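Local coordinates for Oxidored_FMN domain-containing protein ([Pseudomonas] geniculata N1, PDB 6L6J) that probably oxidises the amine 6-hydroxypseudooxynicotine, as a flavoenzyme carrying FMN and a [4Fe-4S] cluster, at residues Y170-L175 and R224-D229. Numbering follows the deposited sequence.
Sequences YCAHNL and RFAVED. With FMN (flavin mononucleotide), chain B.
Y170 and R224 are paired on neighbouring parallel strands, their side chains side by side and pointing the same way. R224 CB sits at the edge of the Y170 ring, 4.0 Å from CD1. The R224 chain leaves anti to its own N (chi1 -174°), then bends at chi2 and chi3, which brings the guanidinium to the FMN. There NH2 donates to the ribityl O3' of FMN at 2.7 Å and weakly to the ring atom N1. NH2 also lies near the plane of the H173 ring, at its edge, 4.0 Å from CE1. Y170 OH and H173 ND1 share a hydrogen bond of 2.5 Å. The backbone sets this register: C171 N donates to R224 O (3.0 Å) and A226 N to C171 O (3.2 Å). On the other face of the sheet C171 SG meets the F225 ring at its edge, a sulfur-aromatic contact. Further out, D257 forms a salt bridge with R224 NH1, and D266 is hydrogen-bonded to H173 NE2. A methionine in place of R224 would probably leave FMN O3' without this donor and D257 without its cationic partner. The arrangement is part of the FMN site at the C-terminal strand ends of a TIM barrel, as in the NADH:flavin oxidoreductase family.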
ATOM      1  N   TYR A 170      15.935 -10.368  11.362  1.00 29.51           N
ATOM      2  CA  TYR A 170      14.519 -10.269  10.925  1.00 29.58           C
ATOM      3  C   TYR A 170      13.754 -11.491  11.408  1.00 30.98           C
ATOM      4  O   TYR A 170      14.078 -12.630  10.991  1.00 34.89           O
ATOM      5  CB  TYR A 170      14.430 -10.155   9.411  1.00 30.39           C
ATOM      6  CG  TYR A 170      13.035 -10.036   8.871  1.00 29.85           C
ATOM      7  CD1 TYR A 170      12.216  -8.996   9.260  1.00 32.24           C
ATOM      8  CD2 TYR A 170      12.548 -10.925   7.933  1.00 29.44           C
ATOM      9  CE1 TYR A 170      10.935  -8.851   8.746  1.00 30.47           C
ATOM     10  CE2 TYR A 170      11.277 -10.783   7.403  1.00 27.99           C
ATOM     11  CZ  TYR A 170      10.468  -9.748   7.812  1.00 27.25           C
ATOM     12  OH  TYR A 170       9.214  -9.595   7.317  1.00 29.57           O
ATOM     13  N   CYS A 171      12.758 -11.252  12.251  1.00 29.51           N
ATOM     14  CA  CYS A 171      11.878 -12.304  12.811  1.00 29.08           C
ATOM     15  C   CYS A 171      10.446 -11.779  12.895  1.00 28.65           C
ATOM     16  O   CYS A 171       9.994 -11.508  14.000  1.00 29.18           O
ATOM     17  CB  CYS A 171      12.389 -12.745  14.170  1.00 29.18           C
ATOM     18  SG  CYS A 171      11.420 -14.098  14.861  1.00 29.53           S
ATOM     19  N   ALA A 172       9.767 -11.668  11.750  1.00 29.13           N
ATOM     20  CA  ALA A 172       8.455 -10.999  11.608  1.00 32.71           C
ATOM     21  C   ALA A 172       7.728 -11.476  10.352  1.00 32.89           C
ATOM     22  O   ALA A 172       8.272 -12.337   9.669  1.00 36.99           O
ATOM     23  CB  ALA A 172       8.643  -9.493  11.589  1.00 35.35           C
ATOM     24  N   HIS A 173       6.501 -10.973  10.143  1.00 37.02           N
ATOM     25  CA  HIS A 173       5.613 -11.154   8.956  1.00 38.48           C
ATOM     26  C   HIS A 173       5.321 -12.631   8.605  1.00 40.10           C
ATOM     27  O   HIS A 173       4.702 -12.851   7.532  1.00 38.76           O
ATOM     28  CB  HIS A 173       6.242 -10.426   7.761  1.00 38.33           C
ATOM     29  CG  HIS A 173       6.208  -8.951   7.939  1.00 39.55           C
ATOM     30  ND1 HIS A 173       7.328  -8.229   8.260  1.00 36.86           N
ATOM     31  CD2 HIS A 173       5.174  -8.076   7.875  1.00 41.67           C
ATOM     32  CE1 HIS A 173       6.987  -6.957   8.377  1.00 42.90           C
ATOM     33  NE2 HIS A 173       5.668  -6.835   8.147  1.00 40.95           N
ATOM     34  N   ASN A 174       5.739 -13.606   9.427  1.00 35.02           N
ATOM     35  CA  ASN A 174       5.831 -15.022   8.994  1.00 33.75           C
ATOM     36  C   ASN A 174       6.641 -15.129   7.676  1.00 33.51           C
ATOM     37  O   ASN A 174       6.361 -16.045   6.870  1.00 31.98           O
ATOM     38  CB  ASN A 174       4.437 -15.615   8.831  1.00 33.50           C
ATOM     39  CG  ASN A 174       4.479 -17.114   8.649  1.00 37.12           C
ATOM     40  OD1 ASN A 174       5.433 -17.752   9.116  1.00 44.70           O
ATOM     41  ND2 ASN A 174       3.487 -17.672   7.959  1.00 33.02           N
ATOM     42  N   LEU A 175       7.629 -14.246   7.472  1.00 31.47           N
ATOM     43  CA  LEU A 175       8.586 -14.290   6.332  1.00 30.66           C
ATOM     44  C   LEU A 175      10.020 -14.490   6.844  1.00 29.31           C
ATOM     45  O   LEU A 175      10.934 -13.949   6.219  1.00 29.80           O
ATOM     46  CB  LEU A 175       8.472 -12.994   5.523  1.00 30.10           C
ATOM     47  CG  LEU A 175       7.065 -12.628   5.045  1.00 30.42           C
ATOM     48  CD1 LEU A 175       7.068 -11.268   4.366  1.00 27.36           C
ATOM     49  CD2 LEU A 175       6.498 -13.694   4.103  1.00 30.16           C
ATOM     50  N   ARG A 224      13.773  -6.622  14.059  1.00 30.00           N
ATOM     51  CA  ARG A 224      12.345  -6.491  13.696  1.00 29.85           C
ATOM     52  C   ARG A 224      11.659  -7.741  14.248  1.00 32.66           C
ATOM     53  O   ARG A 224      12.152  -8.857  13.972  1.00 32.56           O
ATOM     54  CB  ARG A 224      12.162  -6.280  12.197  1.00 27.81           C
ATOM     55  CG  ARG A 224      10.717  -5.995  11.826  1.00 28.76           C
ATOM     56  CD  ARG A 224      10.284  -4.543  11.807  1.00 26.58           C
ATOM     57  NE  ARG A 224       9.624  -4.243  10.548  1.00 26.41           N
ATOM     58  CZ  ARG A 224       8.643  -3.376  10.359  1.00 26.78           C
ATOM     59  NH1 ARG A 224       8.139  -2.676  11.354  1.00 27.29           N
ATOM     60  NH2 ARG A 224       8.138  -3.232   9.148  1.00 28.80           N
ATOM     61  N   PHE A 225      10.631  -7.567  15.083  1.00 34.35           N
ATOM     62  CA  PHE A 225       9.961  -8.708  15.761  1.00 34.13           C
ATOM     63  C   PHE A 225       8.446  -8.502  15.750  1.00 32.85           C
ATOM     64  O   PHE A 225       7.976  -7.459  16.226  1.00 30.96           O
ATOM     65  CB  PHE A 225      10.527  -8.927  17.168  1.00 34.60           C
ATOM     66  CG  PHE A 225       9.865 -10.044  17.935  1.00 34.44           C
ATOM     67  CD1 PHE A 225       9.873 -11.339  17.440  1.00 35.11           C
ATOM     68  CD2 PHE A 225       9.241  -9.810  19.149  1.00 33.87           C
ATOM     69  CE1 PHE A 225       9.249 -12.372  18.122  1.00 33.94           C
ATOM     70  CE2 PHE A 225       8.627 -10.848  19.836  1.00 36.30           C
ATOM     71  CZ  PHE A 225       8.624 -12.127  19.316  1.00 34.58           C
ATOM     72  N   ALA A 226       7.744  -9.475  15.163  1.00 33.98           N
ATOM     73  CA  ALA A 226       6.289  -9.680  15.304  1.00 37.76           C
ATOM     74  C   ALA A 226       6.010 -10.184  16.728  1.00 37.84           C
ATOM     75  O   ALA A 226       6.446 -11.326  17.059  1.00 34.30           O
ATOM     76  CB  ALA A 226       5.792 -10.640  14.251  1.00 38.93           C
ATOM     77  N   VAL A 227       5.351  -9.344  17.537  1.00 37.69           N
ATOM     78  CA  VAL A 227       5.048  -9.642  18.966  1.00 41.58           C
ATOM     79  C   VAL A 227       3.818 -10.544  18.997  1.00 42.36           C
ATOM     80  O   VAL A 227       3.849 -11.536  19.754  1.00 41.25           O
ATOM     81  CB  VAL A 227       4.865  -8.378  19.832  1.00 43.23           C
ATOM     82  CG1 VAL A 227       6.183  -7.656  20.033  1.00 42.54           C
ATOM     83  CG2 VAL A 227       3.810  -7.421  19.298  1.00 43.08           C
ATOM     84  N   GLU A 228       2.818 -10.247  18.158  1.00 43.89           N
ATOM     85  CA  GLU A 228       1.604 -11.093  17.990  1.00 44.80           C
ATOM     86  C   GLU A 228       1.476 -11.539  16.527  1.00 45.50           C
ATOM     87  O   GLU A 228       1.751 -10.710  15.645  1.00 45.90           O
ATOM     88  CB  GLU A 228       0.362 -10.335  18.456  1.00 46.44           C
ATOM     89  CG  GLU A 228      -0.918 -11.147  18.329  1.00 49.88           C
ATOM     90  CD  GLU A 228      -1.862 -11.084  19.519  1.00 53.13           C
ATOM     91  OE1 GLU A 228      -1.439 -10.552  20.577  1.00 54.56           O
ATOM     92  OE2 GLU A 228      -3.020 -11.574  19.386  1.00 52.47           O
ATOM     93  N   ASP A 229       1.078 -12.797  16.286  1.00 44.94           N
ATOM     94  CA  ASP A 229       0.604 -13.266  14.958  1.00 47.14           C
ATOM     95  C   ASP A 229      -0.924 -13.305  15.011  1.00 51.93           C
ATOM     96  O   ASP A 229      -1.454 -14.092  15.796  1.00 42.76           O
ATOM     97  CB  ASP A 229       1.223 -14.615  14.546  1.00 49.75           C
ATOM     98  CG  ASP A 229       0.683 -15.203  13.235  1.00 49.09           C
ATOM     99  OD1 ASP A 229      -0.478 -15.659  13.237  1.00 47.25           O
ATOM    100  OD2 ASP A 229       1.416 -15.202  12.209  1.00 49.03           O
TER
HETATM  101  N1  FMN B 701       7.943  -4.993   6.213  1.00 30.60           N
HETATM  102  C2  FMN B 701       9.100  -5.728   6.253  1.00 31.69           C
HETATM  103  O2  FMN B 701       9.508  -6.091   7.360  1.00 34.56           O
HETATM  104  N3  FMN B 701       9.839  -6.051   5.183  1.00 29.69           N
HETATM  105  C4  FMN B 701       9.471  -5.661   3.951  1.00 28.54           C
HETATM  106  O4  FMN B 701      10.148  -5.962   2.969  1.00 23.32           O
HETATM  107  C4A FMN B 701       8.211  -4.881   3.798  1.00 29.52           C
HETATM  108  N5  FMN B 701       7.781  -4.463   2.583  1.00 29.28           N
HETATM  109  C5A FMN B 701       6.673  -3.692   2.506  1.00 30.51           C
HETATM  110  C6  FMN B 701       6.267  -3.195   1.270  1.00 28.75           C
HETATM  111  C7  FMN B 701       5.146  -2.393   1.204  1.00 27.65           C
HETATM  112  C7M FMN B 701       4.693  -1.927  -0.126  1.00 29.78           C
HETATM  113  C8  FMN B 701       4.402  -2.030   2.416  1.00 28.42           C
HETATM  114  C8M FMN B 701       3.160  -1.190   2.361  1.00 33.08           C
HETATM  115  C9  FMN B 701       4.788  -2.506   3.640  1.00 27.87           C
HETATM  116  C9A FMN B 701       5.907  -3.319   3.749  1.00 28.46           C
HETATM  117  N10 FMN B 701       6.346  -3.777   4.999  1.00 28.02           N
HETATM  118  C10 FMN B 701       7.482  -4.549   5.038  1.00 27.22           C
HETATM  119  C1' FMN B 701       5.639  -3.445   6.276  1.00 29.24           C
HETATM  120  C2' FMN B 701       6.026  -2.059   6.758  1.00 26.33           C
HETATM  121  O2' FMN B 701       7.394  -2.116   7.122  1.00 25.77           O
HETATM  122  C3' FMN B 701       5.229  -1.608   7.944  1.00 27.04           C
HETATM  123  O3' FMN B 701       5.527  -2.462   9.050  1.00 29.14           O
HETATM  124  C4' FMN B 701       3.717  -1.588   7.716  1.00 26.57           C
HETATM  125  O4' FMN B 701       3.416  -1.016   6.421  1.00 27.59           O
HETATM  126  C5' FMN B 701       3.000  -0.840   8.831  1.00 22.79           C
HETATM  127  O5' FMN B 701       3.456   0.502   8.829  1.00 24.04           O
HETATM  128  P   FMN B 701       2.636   1.650   8.034  1.00 25.80           P
HETATM  129  O1P FMN B 701       1.286   1.738   8.711  1.00 23.09           O
HETATM  130  O2P FMN B 701       3.509   2.850   8.224  1.00 26.19           O
HETATM  131  O3P FMN B 701       2.564   1.169   6.597  1.00 25.32           O